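Local atomic coordinates of probable intron-encoded endonuclease 1 (Wickerhamomyces canadensis, PDB entry 6X1J), a protein that cuts DNA as a LAGLIDADG-family endonuclease involved in homing of the intron in the mitochondrial 21S rRNA gene. Residues P17-K20 against L21-D24; I71-I74 against V75-F78; R139-A142 against Y143-M146. All coordinates share one frame; numbering follows the deposited sequence.

Along the chain the three contacts follow in the order 1, 2, 3, each within a continuous run of eight residues. Interaction 1 stands apart: it leads into helix 20-26, at the DNA, with its centre about 23 Å from that of interaction 2 and about 33 Å from that of interaction 3. Interactions 2 and 3 lie on helices 68-77 and 138-148 of the LAGLIDADG fold, their centres about 14 Å apart. They touch directly: His73 NE2 lies 2.8 Å from Tyr143 OH, a probable hydrogen bond, and Ile74 packs on the Tyr143 ring. Interaction 3 is the nearer to the metals, the Trp144 side chain about 6 Å from a potassium ion, while 17-24 adds DNA contacts far from that centre.

Interaction 1: P17-K20 against L21-D24; sequences PNSK and LIKD. With nucleotides of chain C.
Pro17 O meets the end of the Ile22 side chain, with CD1 at 3.2 Å, while the proline ring turns to the minor-groove edge of the DNA, whose nucleotides DT5, DT6 and DA7 all belong to chain C: its CG is 3.2 Å from O2 of DT6, and CB nears the sugar oxygen of DA7. Next, Asn18 places ND2 2.8 Å from O2 of DT5 and makes a weak hydrogen bond to O4' of the same nucleotide. Its OD1 faces Lys23 NZ, though that spacing is too short to be trusted. With its chain extended beyond CG, Lys23 carries NZ to OP1 of DT6 for a 3.2 Å hydrogen bond. Ser19 holds the N-cap position, but its OG bonds to Gly16 O instead of capping; its carbonyl receives weak bonds from the N-H groups of Ile22 and Lys23. Lys20 O takes a firmer helical bond from Asp24 N (2.7 Å). Bends at chi2 and chi4 turn the Lys20 chain toward Asp24, one turn on, for a weak salt bridge, NZ to OD2 3.4 Å, while its backbone N bonds to a phosphate. Helix 20-26 thus starts against DNA, backed by the loop residues Leu12, Leu15 and Ile7.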
loop_
_atom_site.group_PDB
_atom_site.type_symbol
_atom_site.label_atom_id
_atom_site.label_comp_id
_atom_site.label_asym_id
_atom_site.label_seq_id
_atom_site.Cartn_x
_atom_site.Cartn_y
_atom_site.Cartn_z
ATOM N N PRO A 17 17.751 8.685 18.590
ATOM C CA PRO A 17 17.546 8.892 17.162
ATOM C C PRO A 17 18.828 9.401 16.491
ATOM O O PRO A 17 19.149 8.906 15.406
ATOM C CB PRO A 17 16.408 9.925 17.080
ATOM C CG PRO A 17 15.694 9.823 18.413
ATOM C CD PRO A 17 16.760 9.398 19.410
ATOM N N ASN A 18 19.542 10.329 17.149
ATOM C CA ASN A 18 20.618 11.127 16.496
ATOM C C ASN A 18 21.944 10.382 16.556
ATOM O O ASN A 18 22.944 10.977 16.175
ATOM C CB ASN A 18 20.767 12.532 17.077
ATOM C CG ASN A 18 21.160 13.563 16.037
ATOM O OD1 ASN A 18 21.526 13.232 14.915
ATOM N ND2 ASN A 18 21.071 14.832 16.388
ATOM N N SER A 19 21.947 9.119 16.972
ATOM C CA SER A 19 23.176 8.292 17.024
ATOM C C SER A 19 23.817 8.207 15.632
ATOM O O SER A 19 23.103 8.009 14.633
ATOM C CB SER A 19 22.912 6.927 17.604
ATOM O OG SER A 19 22.194 7.028 18.827
ATOM N N LYS A 20 25.138 8.358 15.612
ATOM C CA LYS A 20 26.044 8.297 14.442
ATOM C C LYS A 20 25.926 6.941 13.735
ATOM O O LYS A 20 25.873 6.929 12.465
ATOM C CB LYS A 20 27.480 8.473 14.943
ATOM C CG LYS A 20 28.540 8.718 13.879
ATOM C CD LYS A 20 28.863 10.192 13.666
ATOM C CE LYS A 20 30.199 10.410 12.981
ATOM N NZ LYS A 20 30.453 9.432 11.897
ATOM N N LEU A 21 25.955 5.850 14.509
ATOM C CA LEU A 21 25.765 4.451 14.011
ATOM C C LEU A 21 24.559 4.391 13.037
ATOM O O LEU A 21 24.714 3.856 11.919
ATOM C CB LEU A 21 25.573 3.519 15.215
ATOM C CG LEU A 21 26.767 2.637 15.576
ATOM C CD1 LEU A 21 26.637 2.075 16.987
ATOM C CD2 LEU A 21 26.930 1.510 14.568
ATOM N N ILE A 22 23.426 4.993 13.409
ATOM C CA ILE A 22 22.185 5.025 12.573
ATOM C C ILE A 22 22.515 5.738 11.253
ATOM O O ILE A 22 22.244 5.144 10.179
ATOM C CB ILE A 22 21.000 5.696 13.301
ATOM C CG1 ILE A 22 20.609 4.995 14.606
ATOM C CG2 ILE A 22 19.824 5.787 12.351
ATOM C CD1 ILE A 22 19.579 5.756 15.433
ATOM N N LYS A 23 23.091 6.949 11.319
ATOM C CA LYS A 23 23.406 7.751 10.104
ATOM C C LYS A 23 24.418 6.980 9.249
ATOM O O LYS A 23 24.265 6.989 8.003
ATOM C CB LYS A 23 23.927 9.142 10.444
ATOM C CG LYS A 23 23.099 9.865 11.484
ATOM C CD LYS A 23 23.323 11.338 11.517
ATOM C CE LYS A 23 22.670 11.910 12.751
ATOM N NZ LYS A 23 22.267 13.317 12.569
ATOM N N ASP A 24 25.398 6.327 9.883
ATOM C CA ASP A 24 26.412 5.513 9.163
ATOM C C ASP A 24 25.731 4.283 8.536
ATOM O O ASP A 24 26.081 3.945 7.408
ATOM C CB ASP A 24 27.597 5.170 10.080
ATOM C CG ASP A 24 28.529 6.347 10.356
ATOM O OD1 ASP A 24 28.508 7.325 9.561
ATOM O OD2 ASP A 24 29.281 6.281 11.353
ATOM P P DT C 6 18.664 13.903 11.151
ATOM O OP1 DT C 6 19.699 12.903 10.775
ATOM O OP2 DT C 6 17.904 14.685 10.128
ATOM O "O5'" DT C 6 17.644 13.100 12.063
ATOM C "C5'" DT C 6 18.099 12.058 12.954
ATOM C "C4'" DT C 6 16.914 11.549 13.741
ATOM O "O4'" DT C 6 16.436 12.535 14.693
ATOM C "C3'" DT C 6 15.685 11.141 12.916
ATOM O "O3'" DT C 6 15.249 9.839 13.286
ATOM C "C2'" DT C 6 14.640 12.186 13.258
ATOM C "C1'" DT C 6 15.021 12.476 14.690
ATOM N N1 DT C 6 14.496 13.692 15.340
ATOM C C2 DT C 6 14.318 13.612 16.700
ATOM O O2 DT C 6 14.591 12.613 17.347
ATOM N N3 DT C 6 13.812 14.747 17.281
ATOM C C4 DT C 6 13.441 15.914 16.649
ATOM O O4 DT C 6 12.982 16.846 17.307
ATOM C C5 DT C 6 13.651 15.929 15.215
ATOM C C7 DT C 6 13.287 17.154 14.438
ATOM C C6 DT C 6 14.165 14.832 14.642
ATOM P P DT C 5 19.212 20.665 11.660
ATOM O OP1 DT C 5 19.896 21.001 10.392
ATOM O OP2 DT C 5 17.776 20.986 11.853
ATOM O "O5'" DT C 5 19.531 19.114 11.813
ATOM C "C5'" DT C 5 19.100 18.527 13.015
ATOM C "C4'" DT C 5 19.601 17.119 13.166
ATOM O "O4'" DT C 5 19.577 16.888 14.594
ATOM C "C3'" DT C 5 18.624 16.114 12.564
ATOM O "O3'" DT C 5 19.314 14.913 12.207
ATOM C "C2'" DT C 5 17.626 15.917 13.683
ATOM C "C1'" DT C 5 18.501 16.030 14.925
ATOM N N1 DT C 5 17.777 16.584 16.092
ATOM C C2 DT C 5 17.804 15.809 17.222
ATOM O O2 DT C 5 18.474 14.791 17.316
ATOM N N3 DT C 5 17.053 16.288 18.263
ATOM C C4 DT C 5 16.272 17.423 18.283
ATOM O O4 DT C 5 15.651 17.717 19.308
ATOM C C5 DT C 5 16.267 18.183 17.048
ATOM C C7 DT C 5 15.445 19.431 16.962
ATOM C C6 DT C 5 16.990 17.715 16.019
ATOM P P DA C 7 15.287 8.673 12.184
ATOM O OP1 DA C 7 16.682 8.460 11.721
ATOM O OP2 DA C 7 14.212 9.014 11.168
ATOM O "O5'" DA C 7 14.853 7.410 13.051
ATOM C "C5'" DA C 7 15.808 6.632 13.800
ATOM C "C4'" DA C 7 15.145 6.115 15.054
ATOM O "O4'" DA C 7 14.701 7.243 15.843
ATOM C "C3'" DA C 7 13.906 5.241 14.830
ATOM O "O3'" DA C 7 14.047 4.023 15.597
ATOM C "C2'" DA C 7 12.751 6.189 15.126
ATOM C "C1'" DA C 7 13.321 7.160 16.148
ATOM N N9 DA C 7 12.782 8.515 16.051
ATOM C C8 DA C 7 12.669 9.239 14.889
ATOM N N7 DA C 7 12.158 10.434 15.061
ATOM C C5 DA C 7 11.927 10.506 16.427
ATOM C C6 DA C 7 11.419 11.530 17.243
ATOM N N6 DA C 7 11.023 12.712 16.773
ATOM N N1 DA C 7 11.312 11.291 18.568
ATOM C C2 DA C 7 11.719 10.103 19.034
ATOM N N3 DA C 7 12.235 9.067 18.367
ATOM C C4 DA C 7 12.319 9.339 17.053
#

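Interaction 2: I71-I74 against V75-F78; sequences IEHI and VRVF
Arg76 folds back over Glu72 and His73 in the final turns of helix 68-77, a helix of the LAGLIDADG endonuclease fold that lies against strands 60-65 and 98-105. The bend at chi3 (-50°) lays its guanidinium over the preceding turn, with His73 CA 3.7 Å above one face, offset toward the rim. The imidazole stands steeply to the guanidinium, the planes 71° apart, so the two groups do not stack. Water joins them instead: one molecule accepts from Arg76 NH1 at 2.8 Å and lies 3.3 Å from His73 ND1, in the plane of both groups. A second water donates to Glu72 OE1 at 2.8 Å and accepts from Arg76 NH2 at 2.9 Å, bridging charges that do not touch; the other carboxylate oxygen of Glu72 forms a salt bridge with Lys68. Val77 sets CG2 over a face of the His73 ring, near its rim. On the buried side Ile74 and Phe78 lie alongside each other, CG2 to CD2 4.1 Å, and Phe78 N donates a hydrogen bond to Ile74 O (3.1 Å) as the chain leaves the helix. With ND1 by water and NE2 at Tyr143 OH, the imidazole's rotation is probably well fixed, while the nearby guanidinium, linked through water, would be expected to favour the charged carboxylate of Glu72.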
loop_
_atom_site.group_PDB
_atom_site.type_symbol
_atom_site.label_atom_id
_atom_site.label_comp_id
_atom_site.label_asym_id
_atom_site.label_seq_id
_atom_site.Cartn_x
_atom_site.Cartn_y
_atom_site.Cartn_z
ATOM N N ILE A 71 1.332 -7.033 8.067
ATOM C CA ILE A 71 2.346 -6.038 8.489
ATOM C C ILE A 71 3.719 -6.704 8.629
ATOM O O ILE A 71 4.739 -6.054 8.262
ATOM C CB ILE A 71 1.940 -5.270 9.758
ATOM C CG1 ILE A 71 2.845 -4.056 9.964
ATOM C CG2 ILE A 71 1.967 -6.176 10.968
ATOM C CD1 ILE A 71 2.281 -3.000 10.939
ATOM N N GLU A 72 3.798 -7.928 9.122
ATOM C CA GLU A 72 5.121 -8.595 9.278
ATOM C C GLU A 72 5.740 -8.892 7.896
ATOM O O GLU A 72 6.988 -8.703 7.714
ATOM C CB GLU A 72 5.006 -9.889 10.085
ATOM C CG GLU A 72 4.826 -9.673 11.571
ATOM C CD GLU A 72 4.541 -10.954 12.347
ATOM O OE1 GLU A 72 4.608 -12.071 11.747
ATOM O OE2 GLU A 72 4.219 -10.838 13.529
ATOM N N HIS A 73 4.897 -9.207 6.916
ATOM C CA HIS A 73 5.315 -9.352 5.496
ATOM C C HIS A 73 5.859 -8.019 4.919
ATOM O O HIS A 73 6.884 -8.062 4.206
ATOM C CB HIS A 73 4.136 -9.869 4.674
ATOM C CG HIS A 73 4.437 -9.898 3.218
ATOM N ND1 HIS A 73 5.248 -10.877 2.654
ATOM C CD2 HIS A 73 4.058 -9.067 2.225
ATOM C CE1 HIS A 73 5.327 -10.670 1.358
ATOM N NE2 HIS A 73 4.615 -9.556 1.071
ATOM N N ILE A 74 5.167 -6.899 5.151
ATOM C CA ILE A 74 5.541 -5.558 4.596
ATOM C C ILE A 74 6.897 -5.159 5.208
ATOM O O ILE A 74 7.855 -4.850 4.460
ATOM C CB ILE A 74 4.423 -4.529 4.872
ATOM C CG1 ILE A 74 3.124 -4.865 4.127
ATOM C CG2 ILE A 74 4.906 -3.125 4.543
ATOM C CD1 ILE A 74 3.256 -4.860 2.627
ATOM N N VAL A 75 7.015 -5.276 6.528
ATOM C CA VAL A 75 8.298 -5.044 7.241
ATOM C C VAL A 75 9.416 -5.907 6.641
ATOM O O VAL A 75 10.496 -5.337 6.451
ATOM C CB VAL A 75 8.160 -5.174 8.758
ATOM C CG1 VAL A 75 9.520 -5.249 9.436
ATOM C CG2 VAL A 75 7.381 -4.003 9.323
ATOM N N ARG A 76 9.220 -7.184 6.311
ATOM C CA ARG A 76 10.318 -7.978 5.672
ATOM C C ARG A 76 10.661 -7.350 4.312
ATOM O O ARG A 76 11.869 -7.192 4.056
ATOM C CB ARG A 76 10.024 -9.477 5.570
ATOM C CG ARG A 76 10.185 -10.236 6.887
ATOM C CD ARG A 76 10.029 -11.767 6.879
ATOM N NE ARG A 76 8.811 -12.252 6.221
ATOM C CZ ARG A 76 7.583 -12.381 6.775
ATOM N NH1 ARG A 76 6.568 -12.799 6.032
ATOM N NH2 ARG A 76 7.351 -12.073 8.046
ATOM N N VAL A 77 9.680 -6.907 3.494
ATOM C CA VAL A 77 9.981 -6.265 2.160
ATOM C C VAL A 77 10.907 -5.035 2.346
ATOM O O VAL A 77 11.853 -4.851 1.583
ATOM C CB VAL A 77 8.693 -5.875 1.396
ATOM C CG1 VAL A 77 9.023 -5.118 0.117
ATOM C CG2 VAL A 77 7.814 -7.058 1.080
ATOM N N PHE A 78 10.628 -4.172 3.311
ATOM C CA PHE A 78 11.424 -2.979 3.645
ATOM C C PHE A 78 12.326 -3.234 4.875
ATOM O O PHE A 78 12.481 -2.336 5.730
ATOM C CB PHE A 78 10.433 -1.831 3.849
ATOM C CG PHE A 78 9.597 -1.559 2.615
ATOM C CD1 PHE A 78 10.134 -0.861 1.536
ATOM C CD2 PHE A 78 8.290 -2.029 2.518
ATOM C CE1 PHE A 78 9.369 -0.609 0.404
ATOM C CE2 PHE A 78 7.531 -1.774 1.384
ATOM C CZ PHE A 78 8.076 -1.076 0.326
HETATM O O HOH W 1 5.587 -13.689 9.642
HETATM O O HOH W 2 7.250 -13.372 3.407
#

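Interaction 3: R139-A142 against Y143-M146; sequences RSLA and YWFM
Arg139 runs out with CG opposite its backbone N (chi1 -176°) before bending at chi3, while Tyr143 swings its ring to the N side (chi1 -76°); the two side chains therefore lie alongside one another on helix 138-148. This is a LAGLIDADG helix, whose last residues, Asp147 and Asp148, bind potassium ions here. Arg139 CG touches the tyrosine at CE2, 3.9 Å away, and Arg139 O sits at the ring edge, 3.2 Å from CD2, as well as accepting the helical bond from Tyr143 N. One face of the same ring carries Met146 CE, 3.5 Å above the plane and offset toward the rim, brought there by a bend at chi3. Met146 CG also touches Ala142 O, which accepts from Met146 N at 2.8 Å. On another side of the helix Leu141 CD2 meets the edge of the Trp144 indole at CE3 (3.8 Å), and both side chains pack on Leu182 of helix 172-186; Trp144 also reaches Leu45 of helix 34-45. Phe145 makes an edge-to-face contact with Phe211. The helix is therefore wedged among several others. Ser140 OG bonds to Glu38 O, and Tyr143 OH has His73 as partner. That hydroxyl also shares a water with the arginine, the water oxygen 2.7 Å from Arg139 NH1 and 3.0 Å from Tyr143 OH.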
loop_
_atom_site.group_PDB
_atom_site.type_symbol
_atom_site.label_atom_id
_atom_site.label_comp_id
_atom_site.label_asym_id
_atom_site.label_seq_id
_atom_site.Cartn_x
_atom_site.Cartn_y
_atom_site.Cartn_z
ATOM N N ARG A 139 2.788 -6.392 -9.623
ATOM C CA ARG A 139 3.203 -6.439 -8.205
ATOM C C ARG A 139 2.509 -5.272 -7.486
ATOM O O ARG A 139 1.872 -5.533 -6.436
ATOM C CB ARG A 139 4.733 -6.497 -8.058
ATOM C CG ARG A 139 5.226 -6.651 -6.619
ATOM C CD ARG A 139 6.754 -6.613 -6.482
ATOM N NE ARG A 139 7.412 -7.776 -7.068
ATOM C CZ ARG A 139 7.708 -8.897 -6.411
ATOM N NH1 ARG A 139 7.385 -9.024 -5.126
ATOM N NH2 ARG A 139 8.284 -9.895 -7.067
ATOM N N SER A 140 2.579 -4.044 -8.033
ATOM C CA SER A 140 1.929 -2.834 -7.451
ATOM C C SER A 140 0.425 -3.099 -7.308
ATOM O O SER A 140 -0.150 -2.775 -6.234
ATOM C CB SER A 140 2.145 -1.536 -8.280
ATOM O OG SER A 140 3.497 -1.341 -8.693
ATOM N N LEU A 141 -0.198 -3.635 -8.354
ATOM C CA LEU A 141 -1.676 -3.911 -8.346
ATOM C C LEU A 141 -2.045 -4.824 -7.172
ATOM O O LEU A 141 -3.098 -4.564 -6.546
ATOM C CB LEU A 141 -2.113 -4.608 -9.632
ATOM C CG LEU A 141 -2.315 -3.726 -10.859
ATOM C CD1 LEU A 141 -2.800 -4.596 -11.999
ATOM C CD2 LEU A 141 -3.301 -2.611 -10.575
ATOM N N ALA A 142 -1.215 -5.839 -6.883
ATOM C CA ALA A 142 -1.489 -6.845 -5.820
ATOM C C ALA A 142 -1.488 -6.161 -4.464
ATOM O O ALA A 142 -2.373 -6.443 -3.640
ATOM C CB ALA A 142 -0.483 -7.973 -5.838
ATOM N N TYR A 143 -0.500 -5.321 -4.225
ATOM C CA TYR A 143 -0.371 -4.590 -2.940
ATOM C C TYR A 143 -1.531 -3.602 -2.799
ATOM O O TYR A 143 -2.102 -3.515 -1.715
ATOM C CB TYR A 143 1.069 -4.062 -2.786
ATOM C CG TYR A 143 2.037 -5.161 -2.415
ATOM C CD1 TYR A 143 2.168 -5.604 -1.098
ATOM C CD2 TYR A 143 2.743 -5.858 -3.387
ATOM C CE1 TYR A 143 3.011 -6.668 -0.750
ATOM C CE2 TYR A 143 3.581 -6.928 -3.060
ATOM C CZ TYR A 143 3.708 -7.339 -1.744
ATOM O OH TYR A 143 4.552 -8.379 -1.451
ATOM N N TRP A 144 -1.867 -2.860 -3.855
ATOM C CA TRP A 144 -3.020 -1.933 -3.857
ATOM C C TRP A 144 -4.257 -2.737 -3.476
ATOM O O TRP A 144 -5.018 -2.311 -2.616
ATOM C CB TRP A 144 -3.180 -1.356 -5.236
ATOM C CG TRP A 144 -4.210 -0.294 -5.363
ATOM C CD1 TRP A 144 -4.835 0.414 -4.379
ATOM C CD2 TRP A 144 -4.591 0.297 -6.608
ATOM N NE1 TRP A 144 -5.629 1.376 -4.942
ATOM C CE2 TRP A 144 -5.501 1.318 -6.307
ATOM C CE3 TRP A 144 -4.263 0.027 -7.945
ATOM C CZ2 TRP A 144 -6.084 2.098 -7.313
ATOM C CZ3 TRP A 144 -4.864 0.763 -8.939
ATOM C CH2 TRP A 144 -5.750 1.793 -8.618
ATOM N N PHE A 145 -4.405 -3.901 -4.072
ATOM C CA PHE A 145 -5.587 -4.764 -3.821
ATOM C C PHE A 145 -5.581 -5.326 -2.381
ATOM O O PHE A 145 -6.632 -5.321 -1.710
ATOM C CB PHE A 145 -5.704 -5.846 -4.906
ATOM C CG PHE A 145 -6.997 -6.624 -4.770
ATOM C CD1 PHE A 145 -8.196 -6.085 -5.207
ATOM C CD2 PHE A 145 -7.028 -7.831 -4.094
ATOM C CE1 PHE A 145 -9.398 -6.735 -4.970
ATOM C CE2 PHE A 145 -8.232 -8.489 -3.878
ATOM C CZ PHE A 145 -9.410 -7.941 -4.314
ATOM N N MET A 146 -4.451 -5.787 -1.832
ATOM C CA MET A 146 -4.459 -6.338 -0.444
ATOM C C MET A 146 -4.801 -5.198 0.517
ATOM O O MET A 146 -5.549 -5.402 1.486
ATOM C CB MET A 146 -3.120 -6.997 -0.090
ATOM C CG MET A 146 -2.821 -8.214 -0.973
ATOM S SD MET A 146 -1.366 -9.221 -0.505
ATOM C CE MET A 146 -0.029 -8.417 -1.388
HETATM O O HOH W 3 6.986 -7.505 -2.893
#